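Local coordinates for protein arginine decarboxylase (Campylobacter jejuni subsp. jejuni, PDB 3NZP) that probably catalyses the decarboxylation of arginine to agmatine, a step in polyamine biosynthesis, with pyridoxal 5'-phosphate as its cofactor, at residues 361-366 against 406-411; 350-355 against 396-401; 142-147 against 171-176. All coordinates share one frame; numbering follows the deposited sequence.

In the fold
The three contacts fall into two remote groups. Contact 3 comes first along the chain and ties helix 137-148 to the loop before strand 179-183, on the outside of the closed eight-stranded barrel. Contacts 1 and 2 follow, with alternating segments: 350-355, 361-366, 396-401, 406-411. They share helix 399-420 and the helical bundle domain; their centres are 13 Å apart, and Y363 CE1 comes within 4.2 Å of N355 OD1. Contact 3 lies on the opposite side of the chain's centre, about 80 Å from contact 1 and 84 Å from contact 2, centre to centre. All three touch the second subunit, so both ends of this elongated chain take part in the dimer.

Contact 1. Residues 361-366 against 406-411; sequences ELYDLY and EILTHL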
loop_
_atom_site.group_PDB
_atom_site.type_symbol
_atom_site.label_atom_id
_atom_site.label_comp_id
_atom_site.label_asym_id
_atom_site.label_seq_id
_atom_site.Cartn_x
_atom_site.Cartn_y
_atom_site.Cartn_z
ATOM N N GLU B 361 46.261 -7.402 -15.055
ATOM C CA GLU B 361 46.501 -6.113 -14.444
ATOM C C GLU B 361 45.832 -6.112 -13.074
ATOM O O GLU B 361 46.396 -5.615 -12.095
ATOM C CB GLU B 361 45.919 -5.011 -15.321
ATOM C CG GLU B 361 46.065 -5.334 -16.778
ATOM C CD GLU B 361 45.854 -4.149 -17.691
ATOM O OE1 GLU B 361 44.891 -3.378 -17.470
ATOM O OE2 GLU B 361 46.643 -4.007 -18.646
ATOM N N LEU B 362 44.629 -6.669 -12.991
ATOM C CA LEU B 362 43.961 -6.717 -11.705
ATOM C C LEU B 362 44.865 -7.406 -10.685
ATOM O O LEU B 362 44.889 -7.011 -9.518
ATOM C CB LEU B 362 42.619 -7.441 -11.813
ATOM C CG LEU B 362 41.466 -6.602 -12.372
ATOM C CD1 LEU B 362 40.310 -7.492 -12.762
ATOM C CD2 LEU B 362 41.032 -5.583 -11.343
ATOM N N TYR B 363 45.620 -8.419 -11.117
ATOM C CA TYR B 363 46.529 -9.117 -10.202
ATOM C C TYR B 363 47.586 -8.152 -9.697
ATOM O O TYR B 363 47.714 -7.921 -8.494
ATOM C CB TYR B 363 47.242 -10.291 -10.882
ATOM C CG TYR B 363 46.536 -11.620 -10.762
ATOM C CD1 TYR B 363 45.604 -12.019 -11.723
ATOM C CD2 TYR B 363 46.793 -12.486 -9.694
ATOM C CE1 TYR B 363 44.936 -13.251 -11.634
ATOM C CE2 TYR B 363 46.124 -13.727 -9.594
ATOM C CZ TYR B 363 45.197 -14.099 -10.575
ATOM O OH TYR B 363 44.537 -15.304 -10.527
ATOM N N ASP B 364 48.338 -7.598 -10.643
ATOM C CA ASP B 364 49.406 -6.644 -10.364
ATOM C C ASP B 364 48.959 -5.579 -9.384
ATOM O O ASP B 364 49.738 -5.129 -8.549
ATOM C CB ASP B 364 49.844 -5.982 -11.661
ATOM C CG ASP B 364 50.194 -6.986 -12.716
ATOM O OD1 ASP B 364 50.360 -6.594 -13.890
ATOM O OD2 ASP B 364 50.302 -8.177 -12.361
ATOM N N LEU B 365 47.705 -5.163 -9.505
ATOM C CA LEU B 365 47.165 -4.153 -8.621
ATOM C C LEU B 365 47.018 -4.687 -7.210
ATOM O O LEU B 365 47.419 -4.034 -6.244
ATOM C CB LEU B 365 45.809 -3.684 -9.127
ATOM C CG LEU B 365 45.830 -2.454 -10.031
ATOM C CD1 LEU B 365 46.851 -2.644 -11.144
ATOM C CD2 LEU B 365 44.431 -2.227 -10.586
ATOM N N TYR B 366 46.443 -5.881 -7.099
ATOM C CA TYR B 366 46.232 -6.509 -5.802
ATOM C C TYR B 366 47.557 -6.701 -5.068
ATOM O O TYR B 366 47.611 -6.661 -3.840
ATOM C CB TYR B 366 45.513 -7.857 -5.974
ATOM C CG TYR B 366 45.141 -8.539 -4.667
ATOM C CD1 TYR B 366 44.488 -7.833 -3.652
ATOM C CD2 TYR B 366 45.436 -9.889 -4.445
ATOM C CE1 TYR B 366 44.137 -8.446 -2.452
ATOM C CE2 TYR B 366 45.088 -10.516 -3.245
ATOM C CZ TYR B 366 44.438 -9.786 -2.252
ATOM O OH TYR B 366 44.086 -10.377 -1.055
ATOM N N GLU B 406 35.761 -10.078 -10.738
ATOM C CA GLU B 406 34.926 -9.660 -9.615
ATOM C C GLU B 406 35.587 -9.917 -8.263
ATOM O O GLU B 406 35.597 -9.040 -7.385
ATOM C CB GLU B 406 33.584 -10.373 -9.692
ATOM C CG GLU B 406 32.759 -9.980 -10.903
ATOM C CD GLU B 406 31.531 -10.845 -11.065
ATOM O OE1 GLU B 406 30.711 -10.577 -11.971
ATOM O OE2 GLU B 406 31.389 -11.807 -10.277
ATOM N N ILE B 407 36.145 -11.114 -8.096
ATOM C CA ILE B 407 36.811 -11.480 -6.841
ATOM C C ILE B 407 38.006 -10.552 -6.574
ATOM O O ILE B 407 38.145 -9.965 -5.489
ATOM C CB ILE B 407 37.332 -12.933 -6.890
ATOM C CG1 ILE B 407 36.234 -13.893 -7.312
ATOM C CG2 ILE B 407 37.783 -13.365 -5.527
ATOM C CD1 ILE B 407 36.762 -15.275 -7.599
ATOM N N LEU B 408 38.869 -10.432 -7.579
ATOM C CA LEU B 408 40.061 -9.588 -7.483
ATOM C C LEU B 408 39.650 -8.165 -7.132
ATOM O O LEU B 408 40.174 -7.567 -6.193
ATOM C CB LEU B 408 40.828 -9.613 -8.817
ATOM C CG LEU B 408 41.660 -10.867 -9.085
ATOM C CD1 LEU B 408 41.949 -11.040 -10.569
ATOM C CD2 LEU B 408 42.938 -10.752 -8.290
ATOM N N THR B 409 38.696 -7.642 -7.893
ATOM C CA THR B 409 38.206 -6.299 -7.677
ATOM C C THR B 409 37.794 -6.126 -6.231
ATOM O O THR B 409 38.165 -5.142 -5.589
ATOM C CB THR B 409 37.026 -6.020 -8.580
ATOM O OG1 THR B 409 37.433 -6.195 -9.943
ATOM C CG2 THR B 409 36.524 -4.613 -8.374
ATOM N N HIS B 410 37.036 -7.085 -5.707
ATOM C CA HIS B 410 36.614 -7.005 -4.315
ATOM C C HIS B 410 37.805 -7.059 -3.380
ATOM O O HIS B 410 37.908 -6.254 -2.455
ATOM C CB HIS B 410 35.638 -8.120 -3.975
ATOM C CG HIS B 410 34.221 -7.781 -4.300
ATOM N ND1 HIS B 410 33.790 -7.534 -5.586
ATOM C CD2 HIS B 410 33.147 -7.594 -3.497
ATOM C CE1 HIS B 410 32.510 -7.205 -5.559
ATOM N NE2 HIS B 410 32.097 -7.233 -4.304
ATOM N N LEU B 411 38.709 -8.003 -3.617
ATOM C CA LEU B 411 39.890 -8.103 -2.772
ATOM C C LEU B 411 40.659 -6.779 -2.784
ATOM O O LEU B 411 41.066 -6.277 -1.736
ATOM C CB LEU B 411 40.800 -9.236 -3.252
ATOM C CG LEU B 411 40.323 -10.667 -2.987
ATOM C CD1 LEU B 411 41.287 -11.683 -3.619
ATOM C CD2 LEU B 411 40.227 -10.878 -1.488
#
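L408 is the bump at the middle of this interface, and the hollow it fills is walled by L362 and Y363. Its CD1 rests 3.9 Å from L362 CB, and the same methyl lies 3.9 Å from Y363 CE1. The other branch, CD2, sits over a face of the Y363 ring. Y363 reaches this place indirectly: its CB leaves the backbone away from helix 399-420, and the ring then comes back to close the side of the hollow, roughly perpendicular to the L408 side chain.

One turn further on, the roles are exchanged. Y366 is directed toward the other helix, and with CG anti to its backbone N (chi1 -175°) the ring extends across the gap and lies against L411. The L411 CB is 4.0 Å from the ring centroid and 30° off the ring normal, a CH-pi contact over the face. L411 CD1 continues the cover toward CZ and CE2, while CD2 reaches the phenol end, 3.9 Å from Y366 OH. That hydroxyl has a weak hydrogen bond to E346, and K415 adds a cation-pi contact to the ring.

On the flank of L362, its CD2 branch comes against T409 OG1, whose hydrogen bond goes to A405 O in its own helix. H384 and L385 of helix 374-392 pack beside this flank. The segment axes approach to 9.6 Å and run 23° apart; leucines and tyrosines fill the space between them, the helix-on-helix packing of the helical bundle domain of this arginine decarboxylase.

Contact 2. Residues 350-355 against 396-401; sequences ILKKQN and YVDLQD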
loop_
_atom_site.group_PDB
_atom_site.type_symbol
_atom_site.label_atom_id
_atom_site.label_comp_id
_atom_site.label_asym_id
_atom_site.label_seq_id
_atom_site.Cartn_x
_atom_site.Cartn_y
_atom_site.Cartn_z
ATOM N N ILE B 350 39.982 -18.858 -9.825
ATOM C CA ILE B 350 40.187 -19.947 -10.770
ATOM C C ILE B 350 41.526 -19.694 -11.464
ATOM O O ILE B 350 41.574 -19.053 -12.519
ATOM C CB ILE B 350 39.088 -19.979 -11.879
ATOM C CG1 ILE B 350 37.678 -19.775 -11.289
ATOM C CG2 ILE B 350 39.191 -21.282 -12.650
ATOM C CD1 ILE B 350 37.220 -20.840 -10.315
ATOM N N LEU B 351 42.608 -20.188 -10.868
ATOM C CA LEU B 351 43.955 -20.027 -11.419
ATOM C C LEU B 351 43.982 -20.458 -12.882
ATOM O O LEU B 351 44.146 -21.641 -13.198
ATOM C CB LEU B 351 44.959 -20.865 -10.608
ATOM C CG LEU B 351 44.919 -20.686 -9.081
ATOM C CD1 LEU B 351 44.048 -21.782 -8.445
ATOM C CD2 LEU B 351 46.331 -20.738 -8.517
ATOM N N LYS B 352 43.810 -19.488 -13.774
ATOM C CA LYS B 352 43.807 -19.759 -15.210
ATOM C C LYS B 352 45.255 -19.910 -15.662
ATOM O O LYS B 352 46.178 -19.503 -14.954
ATOM C CB LYS B 352 43.143 -18.592 -15.963
ATOM C CG LYS B 352 42.511 -18.936 -17.315
ATOM C CD LYS B 352 40.995 -19.100 -17.177
ATOM C CE LYS B 352 40.302 -19.203 -18.526
ATOM N NZ LYS B 352 40.527 -18.000 -19.377
ATOM N N LYS B 353 45.444 -20.496 -16.840
ATOM C CA LYS B 353 46.779 -20.706 -17.403
ATOM C C LYS B 353 47.148 -19.538 -18.319
ATOM O O LYS B 353 48.242 -18.977 -18.232
ATOM C CB LYS B 353 46.797 -22.039 -18.177
ATOM C CG LYS B 353 45.531 -22.319 -19.017
ATOM C CD LYS B 353 45.115 -23.795 -18.963
ATOM C CE LYS B 353 44.766 -24.238 -17.539
ATOM N NZ LYS B 353 43.673 -23.423 -16.929
ATOM N N GLN B 354 46.203 -19.184 -19.185
ATOM C CA GLN B 354 46.340 -18.086 -20.132
ATOM C C GLN B 354 45.275 -17.056 -19.748
ATOM O O GLN B 354 44.175 -17.035 -20.307
ATOM C CB GLN B 354 46.092 -18.595 -21.554
ATOM C CG GLN B 354 46.141 -17.520 -22.627
ATOM C CD GLN B 354 47.510 -16.900 -22.763
ATOM O OE1 GLN B 354 47.697 -15.942 -23.515
ATOM N NE2 GLN B 354 48.482 -17.446 -22.036
ATOM N N ASN B 355 45.606 -16.218 -18.774
ATOM C CA ASN B 355 44.692 -15.195 -18.293
ATOM C C ASN B 355 44.654 -13.973 -19.198
ATOM O O ASN B 355 45.687 -13.560 -19.732
ATOM C CB ASN B 355 45.110 -14.760 -16.894
ATOM C CG ASN B 355 44.924 -15.849 -15.874
ATOM O OD1 ASN B 355 44.146 -15.709 -14.930
ATOM N ND2 ASN B 355 45.638 -16.951 -16.057
ATOM N N TYR B 396 33.809 -12.129 -25.245
ATOM C CA TYR B 396 35.244 -12.202 -25.418
ATOM C C TYR B 396 35.948 -12.740 -24.183
ATOM O O TYR B 396 37.167 -12.863 -24.166
ATOM C CB TYR B 396 35.799 -10.828 -25.799
ATOM C CG TYR B 396 35.323 -10.350 -27.153
ATOM C CD1 TYR B 396 34.810 -11.244 -28.094
ATOM C CD2 TYR B 396 35.420 -9.015 -27.508
ATOM C CE1 TYR B 396 34.410 -10.814 -29.355
ATOM C CE2 TYR B 396 35.026 -8.574 -28.767
ATOM C CZ TYR B 396 34.522 -9.475 -29.684
ATOM O OH TYR B 396 34.135 -9.033 -30.935
ATOM N N VAL B 397 35.187 -13.070 -23.149
ATOM C CA VAL B 397 35.786 -13.617 -21.938
ATOM C C VAL B 397 34.843 -14.674 -21.370
ATOM O O VAL B 397 33.629 -14.564 -21.530
ATOM C CB VAL B 397 36.035 -12.519 -20.898
ATOM C CG1 VAL B 397 37.206 -11.666 -21.317
ATOM C CG2 VAL B 397 34.815 -11.654 -20.776
ATOM N N ASP B 398 35.391 -15.702 -20.732
ATOM C CA ASP B 398 34.553 -16.747 -20.178
ATOM C C ASP B 398 34.066 -16.373 -18.773
ATOM O O ASP B 398 34.533 -15.394 -18.189
ATOM C CB ASP B 398 35.309 -18.085 -20.126
ATOM C CG ASP B 398 36.563 -18.018 -19.275
ATOM O OD1 ASP B 398 36.496 -17.477 -18.142
ATOM O OD2 ASP B 398 37.613 -18.518 -19.727
ATOM N N LEU B 399 33.132 -17.164 -18.242
ATOM C CA LEU B 399 32.566 -16.928 -16.924
ATOM C C LEU B 399 33.611 -17.036 -15.811
ATOM O O LEU B 399 33.449 -16.449 -14.735
ATOM C CB LEU B 399 31.405 -17.899 -16.677
ATOM C CG LEU B 399 30.536 -17.745 -15.410
ATOM C CD1 LEU B 399 29.797 -16.409 -15.459
ATOM C CD2 LEU B 399 29.551 -18.917 -15.297
ATOM N N GLN B 400 34.684 -17.786 -16.050
ATOM C CA GLN B 400 35.717 -17.910 -15.024
ATOM C C GLN B 400 36.401 -16.556 -14.921
ATOM O O GLN B 400 36.685 -16.071 -13.819
ATOM C CB GLN B 400 36.762 -18.969 -15.388
ATOM C CG GLN B 400 36.234 -20.351 -15.734
ATOM C CD GLN B 400 36.399 -20.678 -17.217
ATOM O OE1 GLN B 400 35.515 -20.388 -18.039
ATOM N NE2 GLN B 400 37.543 -21.272 -17.569
ATOM N N ASP B 401 36.658 -15.952 -16.080
ATOM C CA ASP B 401 37.306 -14.647 -16.143
ATOM C C ASP B 401 36.501 -13.599 -15.382
ATOM O O ASP B 401 37.033 -12.869 -14.535
ATOM C CB ASP B 401 37.475 -14.190 -17.602
ATOM C CG ASP B 401 38.411 -15.086 -18.401
ATOM O OD1 ASP B 401 39.363 -15.660 -17.814
ATOM O OD2 ASP B 401 38.197 -15.203 -19.624
#
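K352 carries the charged part of this contact, in a salt-bridge network with D398 and D401. NZ is 3.0 Å from D398 OD2, where the hydrogen bond is weak, and 3.0 Å from D401 OD1, which it meets on the syn side, 17° out of the carboxylate plane. The lysine chain bends at chi2 (100°) and again at chi4 (-60°), the last turn setting NZ between the two carboxylates.

Between the aspartates run two bonds from backbone N to carboxylate: D401 N donates to OD1 of D398, the N-cap residue, and D398 N to D401 OD2, from above the carboxylate plane. This capping box gathers negative charge that the lysine probably offsets.

Packing without hydrogen bonds accounts for Q400: K352 CE lies 3.6 Å from Q400 NE2, the two chains crossing at about a right angle, and I350 CG1 meets Q400 CB at 4.3 Å.

The loop 350-355, between strand 330-341 and helix 357-368, is fastened to the start of helix 399-420; further along, N404 OD1 accepts a hydrogen bond from I350 N. V397 and L399 rest on F392 of helix 374-392, and E257 and L258 of the second subunit pack against this helix start.

Contact 3. Residues 142-147 against 171-176; sequences IGFIAA and KERFKP
F144 overlaps the first carbons of R173: its CD1 lies 3.6 Å from R173 CG and 3.8 Å from R173 CB. The two side chains run antiparallel, the phenyl reaching out from the helix while the arginine returns toward it. The guanidinium plane is turned 56° from the ring plane, so the two flat groups are not stacked; it is the aliphatic part of the arginine that accompanies the ring.

R173 folds to make this possible. Bends at chi2 (-72°) and chi3 (-58°) curl the chain round, leaving NE, itself hydrogen-bonded just outside the segments, near F144 CB and carrying the guanidinium on to I145. There NH2 lies against I145 CG2. The charge is answered from outside the two segments: NH2 forms a salt bridge with E148, at the end of the same helix, and NH1 another with E595 of the second subunit. With partners on NH1 and NH2, the guanidinium is probably restricted in rotation, and it links helix, loop and subunit partner.

P176 closes the other end of the contact. Its carbonyl oxygen lies 3.9 Å from F144 CD1, and its CB stands 4.2 Å from A147 O. Here the backbones come nearest, with A147 CA and P176 CA 5.9 Å apart. No hydrogen bond crosses between the segments.

On the outside of the barrel, helix 137-148 connects strand 128-131 to strand 152-157, and the loop 171-176 follows helix 160-170 on the way to strand 179-183. F144 also packs on I166, I169 and A170 of helix 160-170, wedged between the two neighbouring outer helices; I145 meets M120 of helix 113-122, and I592 in helix 586-600 of the second subunit packs on I145 and R173.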
loop_
_atom_site.group_PDB
_atom_site.type_symbol
_atom_site.label_atom_id
_atom_site.label_comp_id
_atom_site.label_asym_id
_atom_site.label_seq_id
_atom_site.Cartn_x
_atom_site.Cartn_y
_atom_site.Cartn_z
ATOM N N ILE B 142 -28.031 6.803 10.973
ATOM C CA ILE B 142 -27.404 6.023 12.018
ATOM C C ILE B 142 -26.734 6.944 13.038
ATOM O O ILE B 142 -26.657 6.618 14.224
ATOM C CB ILE B 142 -26.386 5.029 11.429
ATOM C CG1 ILE B 142 -25.495 4.477 12.539
ATOM C CG2 ILE B 142 -25.560 5.697 10.377
ATOM C CD1 ILE B 142 -24.464 3.510 12.029
ATOM N N GLY B 143 -26.271 8.109 12.584
ATOM C CA GLY B 143 -25.642 9.052 13.504
ATOM C C GLY B 143 -26.685 9.496 14.510
ATOM O O GLY B 143 -26.423 9.622 15.711
ATOM N N PHE B 144 -27.882 9.731 13.979
ATOM C CA PHE B 144 -29.044 10.131 14.760
ATOM C C PHE B 144 -29.397 9.040 15.750
ATOM O O PHE B 144 -29.622 9.318 16.932
ATOM C CB PHE B 144 -30.245 10.361 13.843
ATOM C CG PHE B 144 -30.528 11.800 13.553
ATOM C CD1 PHE B 144 -31.469 12.502 14.302
ATOM C CD2 PHE B 144 -29.850 12.463 12.539
ATOM C CE1 PHE B 144 -31.726 13.850 14.043
ATOM C CE2 PHE B 144 -30.100 13.806 12.274
ATOM C CZ PHE B 144 -31.039 14.499 13.027
ATOM N N ILE B 145 -29.452 7.793 15.295
ATOM C CA ILE B 145 -29.816 6.762 16.258
ATOM C C ILE B 145 -28.757 6.665 17.342
ATOM O O ILE B 145 -29.060 6.268 18.462
ATOM C CB ILE B 145 -30.050 5.323 15.638
ATOM C CG1 ILE B 145 -28.821 4.471 15.807
ATOM C CG2 ILE B 145 -30.409 5.370 14.159
ATOM C CD1 ILE B 145 -29.147 3.078 15.460
ATOM N N ALA B 146 -27.522 7.042 17.016
ATOM C CA ALA B 146 -26.434 7.014 18.002
ATOM C C ALA B 146 -26.740 8.053 19.077
ATOM O O ALA B 146 -26.358 7.900 20.231
ATOM C CB ALA B 146 -25.107 7.322 17.324
ATOM N N ALA B 147 -27.426 9.116 18.673
ATOM C CA ALA B 147 -27.803 10.180 19.590
ATOM C C ALA B 147 -28.921 9.683 20.497
ATOM O O ALA B 147 -28.874 9.861 21.720
ATOM C CB ALA B 147 -28.277 11.386 18.807
ATOM N N LYS B 171 -36.233 16.590 11.251
ATOM C CA LYS B 171 -37.661 16.728 11.494
ATOM C C LYS B 171 -38.403 15.461 11.100
ATOM O O LYS B 171 -39.625 15.448 10.994
ATOM C CB LYS B 171 -38.204 17.938 10.718
ATOM C CG LYS B 171 -37.916 17.931 9.217
ATOM C CD LYS B 171 -38.179 19.307 8.562
ATOM C CE LYS B 171 -37.239 20.398 9.093
ATOM N NZ LYS B 171 -37.528 21.743 8.498
ATOM N N GLU B 172 -37.644 14.393 10.890
ATOM C CA GLU B 172 -38.206 13.105 10.524
ATOM C C GLU B 172 -37.969 12.106 11.645
ATOM O O GLU B 172 -38.773 11.205 11.854
ATOM C CB GLU B 172 -37.561 12.580 9.243
ATOM C CG GLU B 172 -38.453 12.617 8.020
ATOM C CD GLU B 172 -37.904 11.757 6.893
ATOM O OE1 GLU B 172 -38.606 11.602 5.870
ATOM O OE2 GLU B 172 -36.775 11.236 7.034
ATOM N N ARG B 173 -36.859 12.267 12.362
ATOM C CA ARG B 173 -36.530 11.362 13.462
ATOM C C ARG B 173 -37.266 11.754 14.735
ATOM O O ARG B 173 -38.410 12.195 14.696
ATOM C CB ARG B 173 -35.027 11.363 13.725
ATOM C CG ARG B 173 -34.181 10.965 12.538
ATOM C CD ARG B 173 -34.307 9.497 12.259
ATOM N NE ARG B 173 -33.910 8.708 13.415
ATOM C CZ ARG B 173 -33.745 7.391 13.391
ATOM N NH1 ARG B 173 -33.948 6.725 12.262
ATOM N NH2 ARG B 173 -33.375 6.744 14.490
ATOM N N PHE B 174 -36.607 11.599 15.871
ATOM C CA PHE B 174 -37.235 11.928 17.137
ATOM C C PHE B 174 -36.608 13.136 17.806
ATOM O O PHE B 174 -35.866 13.901 17.177
ATOM C CB PHE B 174 -37.156 10.729 18.062
ATOM C CG PHE B 174 -37.503 9.443 17.389
ATOM C CD1 PHE B 174 -38.750 9.268 16.798
ATOM C CD2 PHE B 174 -36.574 8.416 17.314
ATOM C CE1 PHE B 174 -39.070 8.081 16.149
ATOM C CE2 PHE B 174 -36.878 7.227 16.667
ATOM C CZ PHE B 174 -38.131 7.060 16.080
ATOM N N LYS B 175 -36.903 13.302 19.089
ATOM C CA LYS B 175 -36.389 14.432 19.849
ATOM C C LYS B 175 -34.871 14.470 19.874
ATOM O O LYS B 175 -34.262 15.471 19.492
ATOM C CB LYS B 175 -36.924 14.393 21.286
ATOM C CG LYS B 175 -36.604 15.635 22.129
ATOM C CD LYS B 175 -37.453 16.852 21.730
ATOM C CE LYS B 175 -37.148 18.066 22.614
ATOM N NZ LYS B 175 -35.739 18.539 22.472
ATOM N N PRO B 176 -34.228 13.375 20.315
ATOM C CA PRO B 176 -32.757 13.344 20.372
ATOM C C PRO B 176 -32.097 13.564 19.009
ATOM O O PRO B 176 -32.308 12.795 18.062
ATOM C CB PRO B 176 -32.456 11.953 20.944
ATOM C CG PRO B 176 -33.718 11.618 21.712
ATOM C CD PRO B 176 -34.796 12.097 20.771
#